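Local coordinates for penicillin-binding protein 2B (Streptococcus pneumoniae, PDB 2WAD) that probably works as a penicillin-binding transpeptidase of the elongation machinery, forming peptide cross-links between neighbouring glycan strands of cell-wall peptidoglycan, at residues L310-A315 against P544-G549; A345-P350 against P643-A648; G243-E248 against D261-S266; S489-D494 against P525-Q530. All coordinates share one frame; numbering follows the deposited sequence.

Interactions 1, 2 and 4 adjoin one another in the transpeptidase part of the chain, whereas interaction 3 lies in the dimerisation region, its centre about 25 Å from that of interaction 1. Asp494 of interaction 4 ties into interaction 1: its OD1 lies 2.9 Å from Ile546 N and its OD2 3.1 Å from Val547 N. The helix of interaction 4 packs on the strand pair of interaction 2, with Val346 CG1 3.6 Å from Ala529 CB. Pro544 CB and Leu348 CD2, 4.2 Å apart, join interactions 1 and 2. None of the four contains Ser386, the inferred acyl-ester nucleophile, and none includes the zinc ligands Asp288, His290 and Asp292.

Interaction 1. Residues L310-A315 against P544-G549; sequences LTIDLA and PHIVEG. Unlike the reference sequence in segment 544-549: His545 (reference Arg).
Thr311, Ile546 and Leu310 carry this contact, tied by a single backbone hydrogen bond from Thr311 N to Ile546 O (2.7 Å, 159° at the hydrogen), whose donor is tilted out of the carbonyl plane. The same oxygen receives a CA-H contact from Leu310 CA at 3.2 Å. Thr311 sets its methyl against residues 545-548: CG2 is 3.6 Å from Glu548 CB and meets the His545 ring obliquely. Its chi1 of 53° puts CG2 there, anti to the carbonyl carbon, while OG1 is hydrogen-bonded to Val355 O. The His545 ring is held by its ND1, which donates to Val547 O (2.8 Å) almost in the ring plane. Ile312 CD1 also packs on Ile546 CG2 at 4.1 Å, the two side chains lying side by side. Leu310 and Val547 form a non-hydrogen-bonded antiparallel pair with diverging side chains, although Leu310 CD2 still reaches Val547 CG2. Beyond it, Glu548 and Gly549 form a classic beta bulge opposite Lys309. In the four-stranded mixed sheet, strand 307-310 lies between strands 63-64 and 547-553, while Ile312 and Ile546 both rest on strand 355-363 and Asp313 caps helix 314-334.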
loop_
_atom_site.group_PDB
_atom_site.type_symbol
_atom_site.label_atom_id
_atom_site.label_comp_id
_atom_site.label_asym_id
_atom_site.label_seq_id
_atom_site.Cartn_x
_atom_site.Cartn_y
_atom_site.Cartn_z
ATOM N N LEU A 310 0.632 9.865 10.020
ATOM C CA LEU A 310 1.221 9.842 8.681
ATOM C C LEU A 310 2.084 11.055 8.390
ATOM O O LEU A 310 2.029 12.069 9.086
ATOM C CB LEU A 310 0.155 9.749 7.598
ATOM C CG LEU A 310 -0.965 8.738 7.840
ATOM C CD1 LEU A 310 -1.791 8.646 6.559
ATOM C CD2 LEU A 310 -0.371 7.403 8.262
ATOM N N THR A 311 2.884 10.920 7.338
ATOM C CA THR A 311 3.766 11.980 6.885
ATOM C C THR A 311 2.979 12.901 5.969
ATOM O O THR A 311 3.429 14.009 5.693
ATOM C CB THR A 311 4.937 11.399 6.070
ATOM O OG1 THR A 311 4.411 10.568 5.026
ATOM C CG2 THR A 311 5.853 10.544 6.938
ATOM N N ILE A 312 1.833 12.434 5.476
ATOM C CA ILE A 312 1.025 13.207 4.532
ATOM C C ILE A 312 0.038 14.113 5.239
ATOM O O ILE A 312 -0.664 13.689 6.161
ATOM C CB ILE A 312 0.183 12.317 3.585
ATOM C CG1 ILE A 312 1.078 11.339 2.802
ATOM C CG2 ILE A 312 -0.635 13.205 2.637
ATOM C CD1 ILE A 312 0.313 10.214 2.154
ATOM N N ASP A 313 -0.009 15.362 4.791
ATOM C CA ASP A 313 -1.006 16.295 5.266
ATOM C C ASP A 313 -2.215 16.299 4.328
ATOM O O ASP A 313 -2.078 16.506 3.134
ATOM C CB ASP A 313 -0.364 17.679 5.345
ATOM C CG ASP A 313 -1.184 18.637 6.149
ATOM O OD1 ASP A 313 -2.250 19.048 5.643
ATOM O OD2 ASP A 313 -0.782 18.924 7.297
ATOM N N LEU A 314 -3.406 16.048 4.850
ATOM C CA LEU A 314 -4.606 16.076 4.022
ATOM C C LEU A 314 -4.730 17.291 3.093
ATOM O O LEU A 314 -5.132 17.129 1.941
ATOM C CB LEU A 314 -5.851 16.014 4.907
ATOM C CG LEU A 314 -6.715 14.753 4.994
ATOM C CD1 LEU A 314 -5.832 13.543 5.138
ATOM C CD2 LEU A 314 -7.687 14.861 6.158
ATOM N N ALA A 315 -4.432 18.489 3.602
ATOM C CA ALA A 315 -4.596 19.725 2.850
ATOM C C ALA A 315 -3.655 19.714 1.650
ATOM O O ALA A 315 -4.074 20.007 0.526
ATOM C CB ALA A 315 -4.353 20.968 3.744
ATOM N N PRO A 544 10.746 4.996 1.024
ATOM C CA PRO A 544 9.651 5.928 1.246
ATOM C C PRO A 544 8.775 5.399 2.371
ATOM O O PRO A 544 8.593 4.193 2.502
ATOM C CB PRO A 544 8.886 5.944 -0.087
ATOM C CG PRO A 544 9.515 4.932 -0.966
ATOM C CD PRO A 544 10.547 4.162 -0.169
ATOM N N HIS A 545 8.309 6.289 3.241
ATOM C CA HIS A 545 7.518 5.828 4.366
ATOM C C HIS A 545 6.357 6.804 4.525
ATOM O O HIS A 545 6.558 8.023 4.478
ATOM C CB HIS A 545 8.343 5.601 5.656
ATOM C CG HIS A 545 9.040 6.816 6.194
ATOM N ND1 HIS A 545 8.493 7.609 7.179
ATOM C CD2 HIS A 545 10.261 7.334 5.930
ATOM C CE1 HIS A 545 9.337 8.582 7.475
ATOM N NE2 HIS A 545 10.416 8.440 6.725
ATOM N N ILE A 546 5.155 6.242 4.633
ATOM C CA ILE A 546 3.930 7.014 4.750
ATOM C C ILE A 546 3.643 7.326 6.224
ATOM O O ILE A 546 2.994 8.327 6.556
ATOM C CB ILE A 546 2.756 6.209 4.156
ATOM C CG1 ILE A 546 2.969 5.938 2.673
ATOM C CG2 ILE A 546 1.440 6.954 4.356
ATOM C CD1 ILE A 546 2.217 4.728 2.123
ATOM N N VAL A 547 4.110 6.447 7.114
ATOM C CA VAL A 547 3.957 6.658 8.548
ATOM C C VAL A 547 5.124 7.457 9.113
ATOM O O VAL A 547 6.270 7.177 8.777
ATOM C CB VAL A 547 3.787 5.334 9.304
ATOM C CG1 VAL A 547 3.818 5.599 10.801
ATOM C CG2 VAL A 547 2.463 4.649 8.901
ATOM N N GLU A 548 4.825 8.451 9.952
ATOM C CA GLU A 548 5.841 9.353 10.497
ATOM C C GLU A 548 6.283 8.917 11.882
ATOM O O GLU A 548 7.462 9.044 12.226
ATOM C CB GLU A 548 5.364 10.818 10.542
ATOM C CG GLU A 548 6.336 11.827 11.199
ATOM C CD GLU A 548 6.219 11.877 12.724
ATOM O OE1 GLU A 548 7.223 12.161 13.409
ATOM O OE2 GLU A 548 5.129 11.627 13.273
ATOM N N GLY A 549 5.345 8.418 12.682
ATOM C CA GLY A 549 5.692 7.956 14.030
ATOM C C GLY A 549 4.602 7.127 14.685
ATOM O O GLY A 549 3.469 7.105 14.225
#

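Interaction 2. Residues A345-P350 against P643-A648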
loop_
_atom_site.group_PDB
_atom_site.type_symbol
_atom_site.label_atom_id
_atom_site.label_comp_id
_atom_site.label_asym_id
_atom_site.label_seq_id
_atom_site.Cartn_x
_atom_site.Cartn_y
_atom_site.Cartn_z
ATOM N N ALA A 345 1.231 11.480 -9.536
ATOM C CA ALA A 345 2.293 12.291 -8.974
ATOM C C ALA A 345 2.578 11.756 -7.591
ATOM O O ALA A 345 1.652 11.435 -6.860
ATOM C CB ALA A 345 1.888 13.762 -8.864
ATOM N N VAL A 346 3.855 11.691 -7.238
ATOM C CA VAL A 346 4.288 11.279 -5.912
ATOM C C VAL A 346 5.367 12.289 -5.551
ATOM O O VAL A 346 6.277 12.559 -6.344
ATOM C CB VAL A 346 4.940 9.842 -5.902
ATOM C CG1 VAL A 346 5.623 9.554 -4.549
ATOM C CG2 VAL A 346 3.918 8.759 -6.161
ATOM N N ALA A 347 5.224 12.879 -4.374
ATOM C CA ALA A 347 6.220 13.799 -3.842
ATOM C C ALA A 347 6.833 13.167 -2.600
ATOM O O ALA A 347 6.100 12.674 -1.728
ATOM C CB ALA A 347 5.525 15.144 -3.433
ATOM N N LEU A 348 8.156 13.250 -2.481
ATOM C CA LEU A 348 8.880 12.698 -1.323
ATOM C C LEU A 348 9.843 13.728 -0.726
ATOM O O LEU A 348 10.352 14.584 -1.452
ATOM C CB LEU A 348 9.733 11.504 -1.771
ATOM C CG LEU A 348 9.078 10.310 -2.472
ATOM C CD1 LEU A 348 10.119 9.241 -2.840
ATOM C CD2 LEU A 348 7.989 9.700 -1.616
ATOM N N ASN A 349 10.091 13.639 0.580
ATOM C CA ASN A 349 11.157 14.383 1.241
ATOM C C ASN A 349 12.407 13.537 0.993
ATOM O O ASN A 349 12.487 12.414 1.496
ATOM C CB ASN A 349 10.844 14.462 2.742
ATOM C CG ASN A 349 11.919 15.171 3.570
ATOM O OD1 ASN A 349 13.106 15.180 3.233
ATOM N ND2 ASN A 349 11.493 15.752 4.687
ATOM N N PRO A 350 13.357 14.048 0.194
ATOM C CA PRO A 350 14.560 13.292 -0.206
ATOM C C PRO A 350 15.566 13.129 0.941
ATOM O O PRO A 350 16.523 12.348 0.813
ATOM C CB PRO A 350 15.216 14.193 -1.264
ATOM C CG PRO A 350 14.754 15.646 -0.806
ATOM C CD PRO A 350 13.346 15.429 -0.331
ATOM N N PRO A 643 17.958 20.177 -1.160
ATOM C CA PRO A 643 16.667 19.671 -1.579
ATOM C C PRO A 643 15.741 19.231 -0.446
ATOM O O PRO A 643 16.124 18.473 0.456
ATOM C CB PRO A 643 17.032 18.518 -2.511
ATOM C CG PRO A 643 18.413 18.871 -3.034
ATOM C CD PRO A 643 19.072 19.466 -1.818
ATOM N N GLN A 644 14.494 19.679 -0.515
ATOM C CA GLN A 644 13.537 19.348 0.537
ATOM C C GLN A 644 12.294 18.669 -0.025
ATOM O O GLN A 644 11.449 18.151 0.706
ATOM C CB GLN A 644 13.195 20.609 1.333
ATOM C CG GLN A 644 14.276 20.939 2.364
ATOM C CD GLN A 644 14.295 22.419 2.712
ATOM O OE1 GLN A 644 13.322 22.948 3.261
ATOM N NE2 GLN A 644 15.394 23.100 2.371
ATOM N N ILE A 645 12.208 18.642 -1.347
ATOM C CA ILE A 645 11.154 17.893 -2.028
ATOM C C ILE A 645 11.688 17.338 -3.355
ATOM O O ILE A 645 12.429 18.004 -4.085
ATOM C CB ILE A 645 9.902 18.784 -2.262
ATOM C CG1 ILE A 645 8.811 18.006 -2.987
ATOM C CG2 ILE A 645 10.281 20.030 -3.075
ATOM C CD1 ILE A 645 7.420 18.646 -2.982
ATOM N N ALA A 646 11.292 16.113 -3.676
ATOM C CA ALA A 646 11.587 15.493 -4.973
ATOM C C ALA A 646 10.249 14.999 -5.482
ATOM O O ALA A 646 9.486 14.459 -4.686
ATOM C CB ALA A 646 12.511 14.312 -4.769
ATOM N N VAL A 647 9.955 15.179 -6.768
ATOM C CA VAL A 647 8.630 14.850 -7.279
ATOM C C VAL A 647 8.713 14.123 -8.625
ATOM O O VAL A 647 9.568 14.453 -9.436
ATOM C CB VAL A 647 7.747 16.113 -7.408
ATOM C CG1 VAL A 647 8.344 17.089 -8.430
ATOM C CG2 VAL A 647 6.312 15.724 -7.829
ATOM N N ALA A 648 7.827 13.145 -8.853
ATOM C CA ALA A 648 7.677 12.490 -10.136
ATOM C C ALA A 648 6.270 12.677 -10.645
ATOM O O ALA A 648 5.296 12.472 -9.922
ATOM C CB ALA A 648 7.924 10.978 -10.035
#
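Ala345 touches Ala648 through a CA-H contact, Ala345 CA to Ala648 O at 3.2 Å, where strands 342-348 and 645-650 run side by side. They are the two middle strands of the antiparallel sheet of the transpeptidase domain, which has the fold of the serine beta-lactamases, and the N-to-C directions of segments 345-348 and 645-648 make an angle of 164°. Val346 follows as a hydrogen-bonded pair with Ala648: Val346 N donates to Ala648 O (3.1 Å) and Ala648 N returns a bond to Val346 O. Its side chain faces helix 525-536. Ala347 pairs with Val647 without hydrogen bonds and turns to the other side of the sheet, where helix 661-676 covers Val647 and Ile645; Ala347 CB meets Ile645 CD1 at 4.0 Å. With CG1 anti to the backbone N (chi1 179°), Ile645, in a classic beta bulge with Gln644 at the start of strand 645-650, holds its chain extended to that methyl. Leu348 restores the pattern with Ala646: Leu348 N to Ala646 O is 2.8 Å and nearly straight at 173°, and Ala646 N bonds back to Leu348 O. At Asn349 the strand has ended, and its OD1 accepts from Gln351 N, two residues on. Pro350 closes the contact, its CD lying 3.4 Å from Gln644 C and its CG 3.4 Å from Pro643 O.

Interaction 3. Residues G243-E248 against D261-S266; sequences GLPAEE and DRVGTS
Leu244 crosses Val263 at about a right angle, its CD2 methyl set 3.6 Å from Val263 CG1. That one methyl does most of the leucine's work: it also lies 3.5 Å from Asp261 O and 3.7 Å from Asp261 CB, lodged against both side chain and backbone of the facing loop. Leu244 CG is anti to the carbonyl carbon (chi1 -68°); CD1 continues the extended chain, while the other branch, CD2, turns toward residues 261-263. Val263 splits its two methyls between two partners. While CG1 takes the leucine, CG2 approaches Pro245, the residue after that leucine, 3.7 Å from Pro245 CD and 4.2 Å from Pro245 CG. Pro245 in turn comes within 4.5 Å of Thr265 CG2 through its CG, a looser touch at the margin. The two loops flank helix 249-255 in the dimerisation region: 243-248 leads into it, with Glu248 at the N-cap position, and 261-266 follows it on the way to helix 267-271. Tyr252 of the bracketed helix packs on Leu244, Pro245 and Val263 alike, adding an aromatic side to the apolar cluster. No hydrogen bond crosses between the segments. Gly243 O and Asp261 O approach to 3.2 Å, but both are acceptors; Ser238 OG links the two loops, hydrogen-bonded to Gly243 O and to Val263 N. The carboxylate of Asp261 makes a salt bridge from OD2 to Arg280 NH2, and the same oxygen accepts from Ser258 N.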
loop_
_atom_site.group_PDB
_atom_site.type_symbol
_atom_site.label_atom_id
_atom_site.label_comp_id
_atom_site.label_asym_id
_atom_site.label_seq_id
_atom_site.Cartn_x
_atom_site.Cartn_y
_atom_site.Cartn_z
ATOM N N GLY A 243 -14.497 -13.122 11.793
ATOM C CA GLY A 243 -13.286 -13.156 12.609
ATOM C C GLY A 243 -11.950 -12.916 11.932
ATOM O O GLY A 243 -11.657 -11.813 11.449
ATOM N N LEU A 244 -11.115 -13.950 11.920
ATOM C CA LEU A 244 -9.846 -13.871 11.210
ATOM C C LEU A 244 -10.076 -14.224 9.751
ATOM O O LEU A 244 -11.049 -14.897 9.419
ATOM C CB LEU A 244 -8.818 -14.830 11.809
ATOM C CG LEU A 244 -8.284 -14.549 13.214
ATOM C CD1 LEU A 244 -7.099 -15.453 13.501
ATOM C CD2 LEU A 244 -7.904 -13.089 13.390
ATOM N N PRO A 245 -9.194 -13.733 8.871
ATOM C CA PRO A 245 -9.140 -14.231 7.501
ATOM C C PRO A 245 -8.730 -15.706 7.485
ATOM O O PRO A 245 -7.725 -16.073 8.096
ATOM C CB PRO A 245 -8.064 -13.352 6.846
ATOM C CG PRO A 245 -7.368 -12.630 7.976
ATOM C CD PRO A 245 -8.369 -12.530 9.073
ATOM N N ALA A 246 -9.501 -16.544 6.797
ATOM C CA ALA A 246 -9.250 -17.987 6.785
ATOM C C ALA A 246 -7.950 -18.381 6.078
ATOM O O ALA A 246 -7.321 -19.368 6.464
ATOM C CB ALA A 246 -10.439 -18.731 6.192
ATOM N N GLU A 247 -7.544 -17.619 5.062
ATOM C CA GLU A 247 -6.305 -17.906 4.329
ATOM C C GLU A 247 -5.101 -17.903 5.258
ATOM O O GLU A 247 -4.176 -18.695 5.086
ATOM C CB GLU A 247 -6.005 -16.875 3.232
ATOM C CG GLU A 247 -7.196 -16.153 2.660
ATOM C CD GLU A 247 -7.649 -14.999 3.518
ATOM O OE1 GLU A 247 -7.049 -13.914 3.393
ATOM O OE2 GLU A 247 -8.617 -15.184 4.293
ATOM N N GLU A 248 -5.109 -16.982 6.213
ATOM C CA GLU A 248 -3.966 -16.773 7.090
ATOM C C GLU A 248 -4.288 -17.244 8.506
ATOM O O GLU A 248 -3.505 -17.019 9.429
ATOM C CB GLU A 248 -3.593 -15.282 7.109
ATOM C CG GLU A 248 -3.020 -14.727 5.793
ATOM C CD GLU A 248 -1.550 -15.061 5.587
ATOM O OE1 GLU A 248 -0.713 -14.576 6.381
ATOM O OE2 GLU A 248 -1.228 -15.798 4.625
ATOM N N ASP A 261 -10.715 -12.293 16.554
ATOM C CA ASP A 261 -9.960 -11.042 16.525
ATOM C C ASP A 261 -10.207 -10.207 15.279
ATOM O O ASP A 261 -10.343 -10.734 14.179
ATOM C CB ASP A 261 -8.461 -11.317 16.636
ATOM C CG ASP A 261 -8.043 -11.715 18.039
ATOM O OD1 ASP A 261 -8.898 -11.713 18.952
ATOM O OD2 ASP A 261 -6.848 -12.019 18.229
ATOM N N ARG A 262 -10.257 -8.896 15.464
ATOM C CA ARG A 262 -10.330 -7.994 14.326
ATOM C C ARG A 262 -8.962 -7.449 13.945
ATOM O O ARG A 262 -8.295 -6.792 14.740
ATOM C CB ARG A 262 -11.367 -6.906 14.570
ATOM C CG ARG A 262 -12.739 -7.526 14.693
ATOM C CD ARG A 262 -13.813 -6.491 14.582
ATOM N NE ARG A 262 -14.010 -5.847 15.871
ATOM C CZ ARG A 262 -14.737 -4.750 16.033
ATOM N NH1 ARG A 262 -15.315 -4.194 14.976
ATOM N NH2 ARG A 262 -14.881 -4.209 17.239
ATOM N N VAL A 263 -8.558 -7.764 12.719
ATOM C CA VAL A 263 -7.211 -7.522 12.240
ATOM C C VAL A 263 -7.224 -6.726 10.924
ATOM O O VAL A 263 -8.243 -6.658 10.227
ATOM C CB VAL A 263 -6.448 -8.855 12.067
ATOM C CG1 VAL A 263 -6.577 -9.699 13.335
ATOM C CG2 VAL A 263 -6.976 -9.628 10.867
ATOM N N GLY A 264 -6.099 -6.090 10.618
ATOM C CA GLY A 264 -5.969 -5.354 9.366
ATOM C C GLY A 264 -5.790 -6.314 8.208
ATOM O O GLY A 264 -4.995 -7.249 8.295
ATOM N N THR A 265 -6.527 -6.078 7.124
ATOM C CA THR A 265 -6.499 -6.964 5.968
ATOM C C THR A 265 -5.971 -6.282 4.714
ATOM O O THR A 265 -5.760 -6.943 3.698
ATOM C CB THR A 265 -7.898 -7.459 5.631
ATOM O OG1 THR A 265 -8.781 -6.335 5.659
ATOM C CG2 THR A 265 -8.357 -8.482 6.668
ATOM N N SER A 266 -5.763 -4.971 4.762
ATOM C CA SER A 266 -5.188 -4.306 3.599
ATOM C C SER A 266 -4.436 -3.009 3.950
ATOM O O SER A 266 -4.742 -2.350 4.942
ATOM C CB SER A 266 -6.288 -4.033 2.569
ATOM O OG SER A 266 -7.211 -3.091 3.086
#

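Interaction 4. Residues S489-D494 against P525-Q530; sequences SATGID and PMQLAQ. Unlike the reference sequence in segment 489-494: Ser489 (reference Thr).
The first turns of helix 525-536, through Met526, Gln527 and Gln530, grip the loop at 489-494 in the transpeptidase domain. Two glutamine amides do the polar work, each donating to a loop carbonyl. Gln527 NE2 reaches Ser489 O at 2.9 Å (160° at the hydrogen); the acceptor lies in the amide plane, but the donor stands above the carbonyl plane. Gln530 NE2 bonds to Thr491 O, also at 2.9 Å, here in the carbonyl plane and on a lone pair. Gln530 CG is anti to the backbone N (chi1 -178°) and the chain continues extended, which carries the amide across to the loop. Both amides have further partners: Gln527 NE2 reaches Thr500 O and its OE1 accepts from Thr524 N, while Gln530 bonds to Leu542 O and Arg541. Thr491 is wedged among the three helix side chains, its CG2 3.6 Å from Gln527 CG and its CB 3.6 Å from Gln530 OE1. Its OG1 accepts from Ile493 N at 3.3 Å, which makes an ST turn, and is also bonded to Glu498 OE2. Farther along, Ile493 crosses Met526 at about a right angle. The methionine is bent at both chi2 and chi3, and its CE meets Ile493 CD1 at 3.5 Å, with SD 4.0 Å from that same CD1; Val378 of helix 376-379 touches both residues.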
loop_
_atom_site.group_PDB
_atom_site.type_symbol
_atom_site.label_atom_id
_atom_site.label_comp_id
_atom_site.label_asym_id
_atom_site.label_seq_id
_atom_site.Cartn_x
_atom_site.Cartn_y
_atom_site.Cartn_z
ATOM N N SER A 489 13.201 -2.190 -9.109
ATOM C CA SER A 489 13.415 -2.930 -7.866
ATOM C C SER A 489 12.398 -2.457 -6.840
ATOM O O SER A 489 11.829 -1.377 -7.011
ATOM C CB SER A 489 14.839 -2.706 -7.318
ATOM O OG SER A 489 15.117 -1.322 -7.189
ATOM N N ALA A 490 12.184 -3.268 -5.803
ATOM C CA ALA A 490 11.401 -2.872 -4.625
ATOM C C ALA A 490 11.847 -1.531 -4.079
ATOM O O ALA A 490 13.047 -1.309 -3.892
ATOM C CB ALA A 490 11.510 -3.937 -3.509
ATOM N N THR A 491 10.876 -0.675 -3.753
ATOM C CA THR A 491 11.155 0.644 -3.176
ATOM C C THR A 491 11.369 0.617 -1.671
ATOM O O THR A 491 12.048 1.498 -1.131
ATOM C CB THR A 491 10.048 1.687 -3.505
ATOM O OG1 THR A 491 8.823 1.330 -2.868
ATOM C CG2 THR A 491 9.789 1.779 -4.985
ATOM N N GLY A 492 10.787 -0.369 -0.994
ATOM C CA GLY A 492 10.798 -0.412 0.470
ATOM C C GLY A 492 9.608 0.264 1.138
ATOM O O GLY A 492 9.558 0.430 2.374
ATOM N N ILE A 493 8.650 0.716 0.329
ATOM C CA ILE A 493 7.547 1.494 0.892
ATOM C C ILE A 493 6.751 0.638 1.886
ATOM O O ILE A 493 6.641 -0.577 1.697
ATOM C CB ILE A 493 6.623 2.072 -0.170
ATOM C CG1 ILE A 493 5.749 3.173 0.446
ATOM C CG2 ILE A 493 5.796 0.989 -0.843
ATOM C CD1 ILE A 493 4.803 3.779 -0.522
ATOM N N ASP A 494 6.230 1.277 2.940
ATOM C CA ASP A 494 5.529 0.601 4.033
ATOM C C ASP A 494 4.069 0.252 3.696
ATOM O O ASP A 494 3.122 0.672 4.381
ATOM C CB ASP A 494 5.641 1.429 5.326
ATOM C CG ASP A 494 5.190 2.906 5.153
ATOM O OD1 ASP A 494 5.121 3.434 4.003
ATOM O OD2 ASP A 494 4.978 3.563 6.206
ATOM N N PRO A 525 4.911 5.068 -10.428
ATOM C CA PRO A 525 5.233 6.457 -10.092
ATOM C C PRO A 525 6.053 6.548 -8.796
ATOM O O PRO A 525 6.881 7.445 -8.680
ATOM C CB PRO A 525 3.849 7.131 -9.981
ATOM C CG PRO A 525 2.940 6.296 -10.866
ATOM C CD PRO A 525 3.490 4.867 -10.790
ATOM N N MET A 526 5.849 5.642 -7.832
ATOM C CA MET A 526 6.643 5.632 -6.611
ATOM C C MET A 526 8.117 5.353 -6.911
ATOM O O MET A 526 9.003 6.023 -6.359
ATOM C CB MET A 526 6.043 4.657 -5.578
ATOM C CG MET A 526 6.744 4.591 -4.230
ATOM S SD MET A 526 6.560 6.141 -3.294
ATOM C CE MET A 526 4.783 6.175 -3.102
ATOM N N GLN A 527 8.394 4.393 -7.791
ATOM C CA GLN A 527 9.776 4.100 -8.221
ATOM C C GLN A 527 10.433 5.332 -8.866
ATOM O O GLN A 527 11.625 5.626 -8.631
ATOM C CB GLN A 527 9.808 2.908 -9.193
ATOM C CG GLN A 527 9.492 1.520 -8.554
ATOM C CD GLN A 527 9.456 0.399 -9.576
ATOM O OE1 GLN A 527 8.715 0.472 -10.540
ATOM N NE2 GLN A 527 10.247 -0.647 -9.369
ATOM N N LEU A 528 9.668 6.031 -9.709
ATOM C CA LEU A 528 10.209 7.228 -10.395
ATOM C C LEU A 528 10.430 8.391 -9.419
ATOM O O LEU A 528 11.382 9.134 -9.589
ATOM C CB LEU A 528 9.334 7.648 -11.599
ATOM C CG LEU A 528 9.372 6.615 -12.741
ATOM C CD1 LEU A 528 8.131 6.734 -13.648
ATOM C CD2 LEU A 528 10.607 6.870 -13.565
ATOM N N ALA A 529 9.600 8.525 -8.376
ATOM C CA ALA A 529 9.932 9.471 -7.314
ATOM C C ALA A 529 11.188 9.098 -6.522
ATOM O O ALA A 529 11.972 9.967 -6.158
ATOM C CB ALA A 529 8.765 9.711 -6.363
ATOM N N GLN A 530 11.352 7.822 -6.189
ATOM C CA GLN A 530 12.501 7.405 -5.372
ATOM C C GLN A 530 13.764 7.648 -6.197
ATOM O O GLN A 530 14.804 7.979 -5.657
ATOM C CB GLN A 530 12.444 5.904 -5.036
ATOM C CG GLN A 530 13.604 5.403 -4.127
ATOM C CD GLN A 530 13.383 3.957 -3.703
ATOM O OE1 GLN A 530 13.143 3.084 -4.549
ATOM N NE2 GLN A 530 13.366 3.707 -2.394
#